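Local coordinates for protein quinoline 2-oxidoreductase large subunit (Pseudomonas putida, PDB 1T3Q) that carries the molybdenum centre and pterin cytosine dinucleotide of a bacterial molybdenum hydroxylase that oxidises quinoline at position 2, at residues 16-21 / 510-515; 499-504 / 529-534; 549-554 / 736-741. One frame throughout, in Å; residues are numbered along the deposited sequence.

How the contacts relate
Contacts 2 and 3 are buried, while contact 1 is only partly so, on the flank where the N-terminal chain meets the small subunit. The helix of contact 1, 510-522, is the crossover joining the two strands of contact 2; its Ala515 packs on Ile531. Contact 3 lies beyond, where Leu503 CD2 of contact 2 and Leu514 CD2 of contact 1 both rest on Gly553. Chemistry differs: contact 1 mixes one hydrogen bond, a water bridge and an arginine laid over a helix; contact 2 is mainly backbone pairing between parallel strands, with one side-chain hydrogen bond; contact 3 is apolar between its segments, whose main chains bond the cofactor. Contact 1 binds it too; contact 2 nears it through Leu503.

Contact 1: 16-21 / 510-515; sequences TSVLRR and HETTLA. With MCN (pterin cytosine dinucleotide), chain N.
Arg21 lays its side chain over the first turns of helix 510-522, CG resting 3.7 Å from Glu511 CG and one face of the guanidinium covering the methyl of Ala515. CG stands between the backbone N and the carbonyl carbon (chi1 50°), and a bend at chi3 turns the head along the helix until Arg21 NH2 is 3.5 Å from Ala515 CB. The same NH2 gives a proton to a water 2.9 Å away, which in turn donates to Glu511 O. Glu511 does not pair with this arginine: its carboxylate turns to Arg25 in a salt bridge, whereas Arg21 spends NH1 on Ala526 O and NH2 on Val529 O. With an alanine here, Ala526 O and Val529 O would probably lose these donors, the water its link to the loop and the Ala515 methyl its cover. Deeper in, Arg21 N donates to Thr512 OG1 at 2.9 Å (154°), a hydroxyl also bonded to Glu22, and Thr512 CG2 lies 4.0 Å from Val18 CG1. Arg20 leads away to Asp23 and to Gln106 O of the small subunit, its side chain about 7 Å from a bound Fe2S2 cluster. On the cofactor side of the helix, His510 NE2 donates almost straight (171°) to the phosphate oxygen O2B of the dinucleotide at 2.7 Å. The N-terminal loop thus packs on a helix of the molybdopterin cytosine dinucleotide site.

Contact 2: 499-504 / 529-534; sequences VTTSLA and VVIQAG
Val499 pairs through both backbone atoms: its N donates to Val530 O at 2.9 Å, and its O accepts from Gln532 N at 2.7 Å. Its side chain runs beside that of Ile531, pointing the same way; chi1 and chi2 of Ile531, both -58°, bring CD1 back to 3.6 Å from Val499 CB. Val499 CG2 also touches Val529 CG1, and Ala518 of helix 510-522 packs against both valines. Thr500 turns to the other face, where its OG1 accepts from Gln532 NE2 at 3.0 Å. The hydroxyl lies close to the amide plane, yet the bond is bent (133°), and each group has a further partner in the second subunit: Asn538 ND2 for Thr500 OG1, Lys537 O for Gln532 NE2. Thr501 N then donates to Gln532 O at 2.9 Å, and Thr501 CG2 touches both Ile531 CG2 and Ala533 CB, the latter 3.7 Å away. Thr501 OG1 faces its own chain, accepting from Leu503 N in an ST turn. Leu503 O lies against Ala533 CB, beside a water that accepts from Gly534 N at 2.8 Å. The parallel strands, 24° apart in direction, belong to a beta-alpha-beta unit whose crossover is helix 510-522. The aliphatic face thus packs on that helix, while the Thr500-Gln532 pair, bonded also to the second subunit, ties the edge of this sheet into the subunit interface.

Contact 3: 549-554 / 736-741; sequences GAVIGA and GGIKGM. With MCN (pterin cytosine dinucleotide), chain N.
Ala550 and Ile738 meet where the N-terminal turn of helix 549-576 and a glycine-rich loop close round the pyrophosphate and cytosine of the molybdopterin dinucleotide, a pyrophosphate bound at the N-terminus of a helix. Ile738 straddles one helical turn: its CG2 rests 3.8 Å from Ala550 CB, while CD1, carried outward by an extended chi2 (161°), reaches Ala554 CB, also at 3.8 Å. That CG2 also borders the cytosine amino nitrogen N4. Val551 comes from the helix side, its CG2 lying against the loop backbone around Lys739 CA and 3.6 Å from Gly740 N.

The cofactor is the next shell, held from these two segments by main-chain atoms. Gly549 N donates to O1B at 2.7 Å and Ala550 N to O1A at 2.8 Å (163°), so the two phosphates sit at the start of the helix, whose dipole probably helps to balance their charge. Met741 N reaches the same phosphate as Ala550 through O2A at 2.7 Å (168°), gripping it from the loop. Lys739 O receives a proton from cytosine N4 at 2.8 Å, a bond suited to an amino group at that position of the base, and Met741 CG packs by the base near C5. Glycine is needed at Gly549, since a CB there would run into O2B.

Further out, Lys739 points away from the helix, its NZ held by Glu423 and Leu637 O, and Gly740 N is bonded to Thr467 OG1. Ile517 of helix 510-522 touches both Ala554 and Ile738. One polar atom, Ile738 O, is buried here with no partner in the model and has the methyl Val551 CG2 beside it at 3.6 Å.

Contact 1: 16-21 / 510-515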
# COMPACT_ATOMS: atom_id res chain seq x y z
N THR B 16 5.72 -20.26 27.01
CA THR B 16 5.24 -21.36 26.18
C THR B 16 5.72 -21.21 24.74
O THR B 16 5.84 -20.09 24.23
CB THR B 16 3.70 -21.46 26.21
OG1 THR B 16 3.13 -20.33 25.55
CG2 THR B 16 3.21 -21.51 27.65
N SER B 17 6.00 -22.34 24.09
CA SER B 17 6.48 -22.33 22.72
C SER B 17 5.37 -22.24 21.68
O SER B 17 5.11 -23.18 20.94
CB SER B 17 7.34 -23.57 22.46
OG SER B 17 8.53 -23.51 23.22
N VAL B 18 4.72 -21.08 21.63
CA VAL B 18 3.65 -20.83 20.67
C VAL B 18 4.23 -20.89 19.26
O VAL B 18 5.31 -20.36 19.00
CB VAL B 18 3.02 -19.42 20.92
CG1 VAL B 18 2.08 -19.05 19.79
CG2 VAL B 18 2.29 -19.41 22.25
N LEU B 19 3.52 -21.55 18.34
CA LEU B 19 3.98 -21.65 16.96
C LEU B 19 3.94 -20.26 16.33
O LEU B 19 3.02 -19.48 16.58
CB LEU B 19 3.10 -22.62 16.17
CG LEU B 19 3.16 -24.07 16.68
CD1 LEU B 19 2.35 -24.97 15.77
CD2 LEU B 19 4.61 -24.54 16.73
N ARG B 20 4.93 -19.95 15.51
CA ARG B 20 5.02 -18.63 14.89
C ARG B 20 3.91 -18.30 13.90
O ARG B 20 3.65 -19.05 12.96
CB ARG B 20 6.38 -18.47 14.20
CG ARG B 20 7.57 -18.78 15.10
CD ARG B 20 8.82 -18.07 14.61
NE ARG B 20 8.90 -18.10 13.15
CZ ARG B 20 9.70 -17.33 12.43
NH1 ARG B 20 9.70 -17.43 11.11
NH2 ARG B 20 10.51 -16.47 13.04
N ARG B 21 3.25 -17.17 14.11
CA ARG B 21 2.18 -16.77 13.22
C ARG B 21 2.70 -16.33 11.85
O ARG B 21 1.98 -16.40 10.86
CB ARG B 21 1.33 -15.66 13.86
CG ARG B 21 2.12 -14.50 14.42
CD ARG B 21 1.21 -13.57 15.23
NE ARG B 21 0.59 -14.24 16.37
CZ ARG B 21 -0.22 -13.64 17.24
NH1 ARG B 21 -0.75 -14.33 18.25
NH2 ARG B 21 -0.51 -12.35 17.11
N HIS B 510 9.40 -11.51 16.55
CA HIS B 510 8.66 -10.47 17.28
C HIS B 510 7.15 -10.53 17.09
O HIS B 510 6.39 -10.30 18.02
CB HIS B 510 9.12 -9.08 16.83
CG HIS B 510 10.56 -8.80 17.10
ND1 HIS B 510 11.22 -7.72 16.56
CD2 HIS B 510 11.46 -9.44 17.89
CE1 HIS B 510 12.47 -7.71 17.00
NE2 HIS B 510 12.64 -8.74 17.80
N GLU B 511 6.73 -10.79 15.86
CA GLU B 511 5.32 -10.85 15.52
C GLU B 511 4.58 -11.85 16.42
O GLU B 511 3.39 -11.70 16.67
CB GLU B 511 5.20 -11.22 14.05
CG GLU B 511 3.80 -11.28 13.50
CD GLU B 511 3.80 -11.35 11.98
OE1 GLU B 511 2.78 -11.77 11.40
OE2 GLU B 511 4.83 -10.99 11.36
N THR B 512 5.31 -12.84 16.90
CA THR B 512 4.71 -13.85 17.77
C THR B 512 5.00 -13.57 19.25
O THR B 512 4.08 -13.48 20.06
CB THR B 512 5.22 -15.26 17.40
OG1 THR B 512 4.78 -15.60 16.08
CG2 THR B 512 4.70 -16.30 18.39
N THR B 513 6.27 -13.39 19.59
CA THR B 513 6.64 -13.16 20.98
C THR B 513 6.11 -11.87 21.61
O THR B 513 5.78 -11.85 22.79
CB THR B 513 8.17 -13.24 21.18
OG1 THR B 513 8.82 -12.36 20.25
CG2 THR B 513 8.65 -14.66 20.95
N LEU B 514 6.02 -10.79 20.83
CA LEU B 514 5.51 -9.56 21.40
C LEU B 514 4.02 -9.72 21.70
O LEU B 514 3.49 -9.10 22.63
CB LEU B 514 5.74 -8.37 20.44
CG LEU B 514 7.21 -8.02 20.18
CD1 LEU B 514 7.28 -6.80 19.25
CD2 LEU B 514 7.93 -7.72 21.50
N ALA B 515 3.33 -10.56 20.93
CA ALA B 515 1.91 -10.79 21.15
C ALA B 515 1.74 -11.55 22.46
O ALA B 515 0.79 -11.31 23.20
CB ALA B 515 1.31 -11.60 19.99
N1 MCN N . 13.37 -14.21 23.08
C2 MCN N . 12.45 -14.89 23.94
N3 MCN N . 12.74 -14.74 25.28
C4 MCN N . 13.80 -14.02 25.83
C5 MCN N . 14.72 -13.35 24.89
C6 MCN N . 14.50 -13.44 23.54
O2 MCN N . 11.54 -15.55 23.48
N4 MCN N . 13.98 -13.93 27.13
C1' MCN N . 13.05 -14.32 21.54
C2D MCN N . 12.26 -13.04 21.00
O2' MCN N . 11.32 -13.44 19.95
C3' MCN N . 13.38 -12.12 20.55
C4D MCN N . 14.42 -13.04 19.96
O4D MCN N . 14.23 -14.36 20.69
O3' MCN N . 12.86 -11.18 19.55
C5' MCN N . 15.87 -12.49 19.94
O5' MCN N . 16.13 -12.07 21.26
PA MCN N . 16.60 -10.62 21.66
O1A MCN N . 15.44 -9.99 22.37
O2A MCN N . 17.93 -10.84 22.36
O3A MCN N . 17.06 -9.69 20.41
PB MCN N . 16.21 -8.92 19.30
O1B MCN N . 16.49 -7.46 19.46
O2B MCN N . 14.77 -9.35 19.32
O3B MCN N . 16.83 -9.46 17.92
C10 MCN N . 18.01 -8.91 17.40
C9' MCN N . 19.07 -9.93 17.64
C8' MCN N . 20.34 -9.34 16.99
S8' MCN N . 20.92 -7.80 17.69
C7' MCN N . 21.04 -9.88 15.98
S7' MCN N . 22.49 -9.18 15.23
C6' MCN N . 20.50 -11.21 15.36
C7 MCN N . 19.69 -11.99 16.37
O9' MCN N . 18.67 -11.19 16.93
N5' MCN N . 19.82 -10.80 14.06
C4A MCN N . 18.97 -11.90 13.64
N8' MCN N . 19.05 -13.18 15.72
C4B MCN N . 18.62 -13.06 14.37
N1' MCN N . 17.79 -14.11 13.92
C2' MCN N . 17.30 -13.95 12.66
N2' MCN N . 16.51 -14.93 12.18
N3' MCN N . 17.55 -12.84 11.89
C4' MCN N . 18.38 -11.72 12.29
O4' MCN N . 18.56 -10.78 11.55
O HOH W 1 0.99 -10.44 15.56

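Contact 2: 499-504 / 529-534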
# COMPACT_ATOMS: atom_id res chain seq x y z
N VAL B 499 -1.42 -3.90 19.02
CA VAL B 499 -0.15 -3.37 19.51
C VAL B 499 0.65 -2.80 18.35
O VAL B 499 0.72 -3.40 17.28
CB VAL B 499 0.69 -4.49 20.18
CG1 VAL B 499 2.02 -3.93 20.68
CG2 VAL B 499 -0.09 -5.11 21.33
N THR B 500 1.25 -1.64 18.56
CA THR B 500 2.08 -1.03 17.53
C THR B 500 3.47 -0.86 18.12
O THR B 500 3.64 -0.30 19.21
CB THR B 500 1.54 0.35 17.08
OG1 THR B 500 0.18 0.21 16.64
CG2 THR B 500 2.38 0.89 15.92
N THR B 501 4.47 -1.37 17.42
CA THR B 501 5.83 -1.29 17.90
C THR B 501 6.77 -0.64 16.89
O THR B 501 6.51 -0.62 15.68
CB THR B 501 6.37 -2.68 18.27
OG1 THR B 501 7.68 -2.55 18.84
CG2 THR B 501 6.43 -3.58 17.05
N SER B 502 7.87 -0.11 17.41
CA SER B 502 8.90 0.54 16.63
C SER B 502 9.98 -0.50 16.33
O SER B 502 10.92 -0.24 15.57
CB SER B 502 9.47 1.70 17.45
OG SER B 502 9.56 1.32 18.82
N LEU B 503 9.85 -1.67 16.94
CA LEU B 503 10.78 -2.77 16.74
C LEU B 503 10.56 -3.33 15.33
O LEU B 503 9.42 -3.50 14.90
CB LEU B 503 10.53 -3.87 17.78
CG LEU B 503 11.38 -3.98 19.05
CD1 LEU B 503 12.00 -2.65 19.42
CD2 LEU B 503 10.51 -4.51 20.18
N ALA B 504 11.65 -3.62 14.62
CA ALA B 504 11.56 -4.18 13.28
C ALA B 504 12.15 -5.58 13.32
O ALA B 504 13.23 -5.79 13.88
CB ALA B 504 12.31 -3.31 12.29
N VAL B 529 -4.56 -10.91 20.09
CA VAL B 529 -3.62 -9.80 19.97
C VAL B 529 -2.93 -9.78 18.62
O VAL B 529 -2.57 -10.83 18.08
CB VAL B 529 -2.52 -9.89 21.05
CG1 VAL B 529 -1.57 -8.71 20.94
CG2 VAL B 529 -3.15 -9.96 22.43
N VAL B 530 -2.73 -8.59 18.05
CA VAL B 530 -2.00 -8.49 16.80
C VAL B 530 -0.88 -7.47 16.95
O VAL B 530 -1.06 -6.42 17.57
CB VAL B 530 -2.90 -8.09 15.60
CG1 VAL B 530 -3.47 -6.69 15.79
CG2 VAL B 530 -2.09 -8.15 14.32
N ILE B 531 0.29 -7.80 16.40
CA ILE B 531 1.43 -6.90 16.46
C ILE B 531 1.59 -6.16 15.13
O ILE B 531 1.70 -6.78 14.07
CB ILE B 531 2.73 -7.68 16.76
CG1 ILE B 531 2.60 -8.44 18.08
CG2 ILE B 531 3.92 -6.70 16.83
CD1 ILE B 531 2.27 -7.55 19.27
N GLN B 532 1.58 -4.84 15.22
CA GLN B 532 1.74 -3.97 14.06
C GLN B 532 3.14 -3.39 14.11
O GLN B 532 3.53 -2.77 15.10
CB GLN B 532 0.71 -2.83 14.09
CG GLN B 532 -0.71 -3.29 13.86
CD GLN B 532 -1.70 -2.15 13.80
OE1 GLN B 532 -2.75 -2.27 13.19
NE2 GLN B 532 -1.37 -1.03 14.45
N ALA B 533 3.90 -3.60 13.04
CA ALA B 533 5.27 -3.10 12.95
C ALA B 533 5.57 -2.76 11.50
O ALA B 533 4.76 -3.02 10.62
CB ALA B 533 6.23 -4.17 13.44
N GLY B 534 6.72 -2.16 11.25
CA GLY B 534 7.08 -1.82 9.88
C GLY B 534 6.54 -0.52 9.32
O GLY B 534 6.42 -0.36 8.11
O HOH W 2 8.17 -1.23 13.47

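Contact 3: 549-554 / 736-741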
# COMPACT_ATOMS: atom_id res chain seq x y z
N GLY B 549 15.33 -6.42 21.68
CA GLY B 549 13.93 -6.56 21.30
C GLY B 549 12.99 -7.09 22.36
O GLY B 549 11.98 -6.44 22.68
N ALA B 550 13.29 -8.26 22.90
CA ALA B 550 12.45 -8.87 23.93
C ALA B 550 12.31 -7.96 25.14
O ALA B 550 11.21 -7.75 25.64
CB ALA B 550 13.03 -10.22 24.35
N VAL B 551 13.43 -7.41 25.60
CA VAL B 551 13.43 -6.53 26.76
C VAL B 551 12.71 -5.21 26.51
O VAL B 551 11.77 -4.86 27.23
CB VAL B 551 14.87 -6.22 27.23
CG1 VAL B 551 14.87 -5.11 28.28
CG2 VAL B 551 15.50 -7.49 27.81
N ILE B 552 13.14 -4.48 25.49
CA ILE B 552 12.54 -3.20 25.14
C ILE B 552 11.07 -3.38 24.79
O ILE B 552 10.23 -2.55 25.15
CB ILE B 552 13.28 -2.55 23.95
CG1 ILE B 552 14.73 -2.25 24.35
CG2 ILE B 552 12.57 -1.29 23.53
CD1 ILE B 552 14.85 -1.25 25.50
N GLY B 553 10.77 -4.46 24.08
CA GLY B 553 9.39 -4.73 23.71
C GLY B 553 8.57 -4.99 24.96
O GLY B 553 7.49 -4.42 25.13
N ALA B 554 9.07 -5.86 25.83
CA ALA B 554 8.35 -6.18 27.06
C ALA B 554 8.10 -4.90 27.86
O ALA B 554 6.98 -4.63 28.29
CB ALA B 554 9.16 -7.18 27.91
N GLY B 736 7.96 -9.45 33.47
CA GLY B 736 8.06 -10.88 33.26
C GLY B 736 9.43 -11.45 33.55
O GLY B 736 9.63 -12.66 33.44
N GLY B 737 10.39 -10.60 33.92
CA GLY B 737 11.74 -11.07 34.22
C GLY B 737 12.57 -11.37 32.98
O GLY B 737 13.65 -11.96 33.07
N ILE B 738 12.06 -10.94 31.83
CA ILE B 738 12.71 -11.15 30.54
C ILE B 738 14.07 -10.48 30.34
O ILE B 738 14.26 -9.32 30.69
CB ILE B 738 11.77 -10.65 29.41
CG1 ILE B 738 10.51 -11.53 29.35
CG2 ILE B 738 12.50 -10.63 28.07
CD1 ILE B 738 9.35 -10.88 28.62
N LYS B 739 15.02 -11.24 29.77
CA LYS B 739 16.35 -10.73 29.43
C LYS B 739 16.58 -11.08 27.95
O LYS B 739 15.88 -11.94 27.41
CB LYS B 739 17.44 -11.39 30.27
CG LYS B 739 17.40 -11.03 31.75
CD LYS B 739 18.63 -11.58 32.45
CE LYS B 739 18.62 -11.22 33.93
NZ LYS B 739 19.84 -11.74 34.61
N GLY B 740 17.56 -10.44 27.31
CA GLY B 740 17.82 -10.72 25.91
C GLY B 740 18.81 -11.86 25.69
O GLY B 740 19.39 -12.37 26.65
N MET B 741 19.01 -12.27 24.44
CA MET B 741 19.94 -13.36 24.13
C MET B 741 20.26 -13.52 22.64
O MET B 741 21.09 -14.35 22.27
CB MET B 741 19.43 -14.70 24.70
CG MET B 741 18.04 -15.15 24.22
SD MET B 741 17.95 -15.66 22.48
CE MET B 741 19.18 -16.93 22.42
N1 MCN N . 13.37 -14.21 23.08
C2 MCN N . 12.45 -14.89 23.94
N3 MCN N . 12.74 -14.74 25.28
C4 MCN N . 13.80 -14.02 25.83
C5 MCN N . 14.72 -13.35 24.89
C6 MCN N . 14.50 -13.44 23.54
O2 MCN N . 11.54 -15.55 23.48
N4 MCN N . 13.98 -13.93 27.13
C1' MCN N . 13.05 -14.32 21.54
C2D MCN N . 12.26 -13.04 21.00
O2' MCN N . 11.32 -13.44 19.95
C3' MCN N . 13.38 -12.12 20.55
C4D MCN N . 14.42 -13.04 19.96
O4D MCN N . 14.23 -14.36 20.69
O3' MCN N . 12.86 -11.18 19.55
C5' MCN N . 15.87 -12.49 19.94
O5' MCN N . 16.13 -12.07 21.26
PA MCN N . 16.60 -10.62 21.66
O1A MCN N . 15.44 -9.99 22.37
O2A MCN N . 17.93 -10.84 22.36
O3A MCN N . 17.06 -9.69 20.41
PB MCN N . 16.21 -8.92 19.30
O1B MCN N . 16.49 -7.46 19.46
O2B MCN N . 14.77 -9.35 19.32
O3B MCN N . 16.83 -9.46 17.92
C10 MCN N . 18.01 -8.91 17.40
C9' MCN N . 19.07 -9.93 17.64
C8' MCN N . 20.34 -9.34 16.99
S8' MCN N . 20.92 -7.80 17.69
C7' MCN N . 21.04 -9.88 15.98
S7' MCN N . 22.49 -9.18 15.23
C6' MCN N . 20.50 -11.21 15.36
C7 MCN N . 19.69 -11.99 16.37
O9' MCN N . 18.67 -11.19 16.93
N5' MCN N . 19.82 -10.80 14.06
C4A MCN N . 18.97 -11.90 13.64
N8' MCN N . 19.05 -13.18 15.72
C4B MCN N . 18.62 -13.06 14.37
N1' MCN N . 17.79 -14.11 13.92
C2' MCN N . 17.30 -13.95 12.66
N2' MCN N . 16.51 -14.93 12.18
N3' MCN N . 17.55 -12.84 11.89
C4' MCN N . 18.38 -11.72 12.29
O4' MCN N . 18.56 -10.78 11.55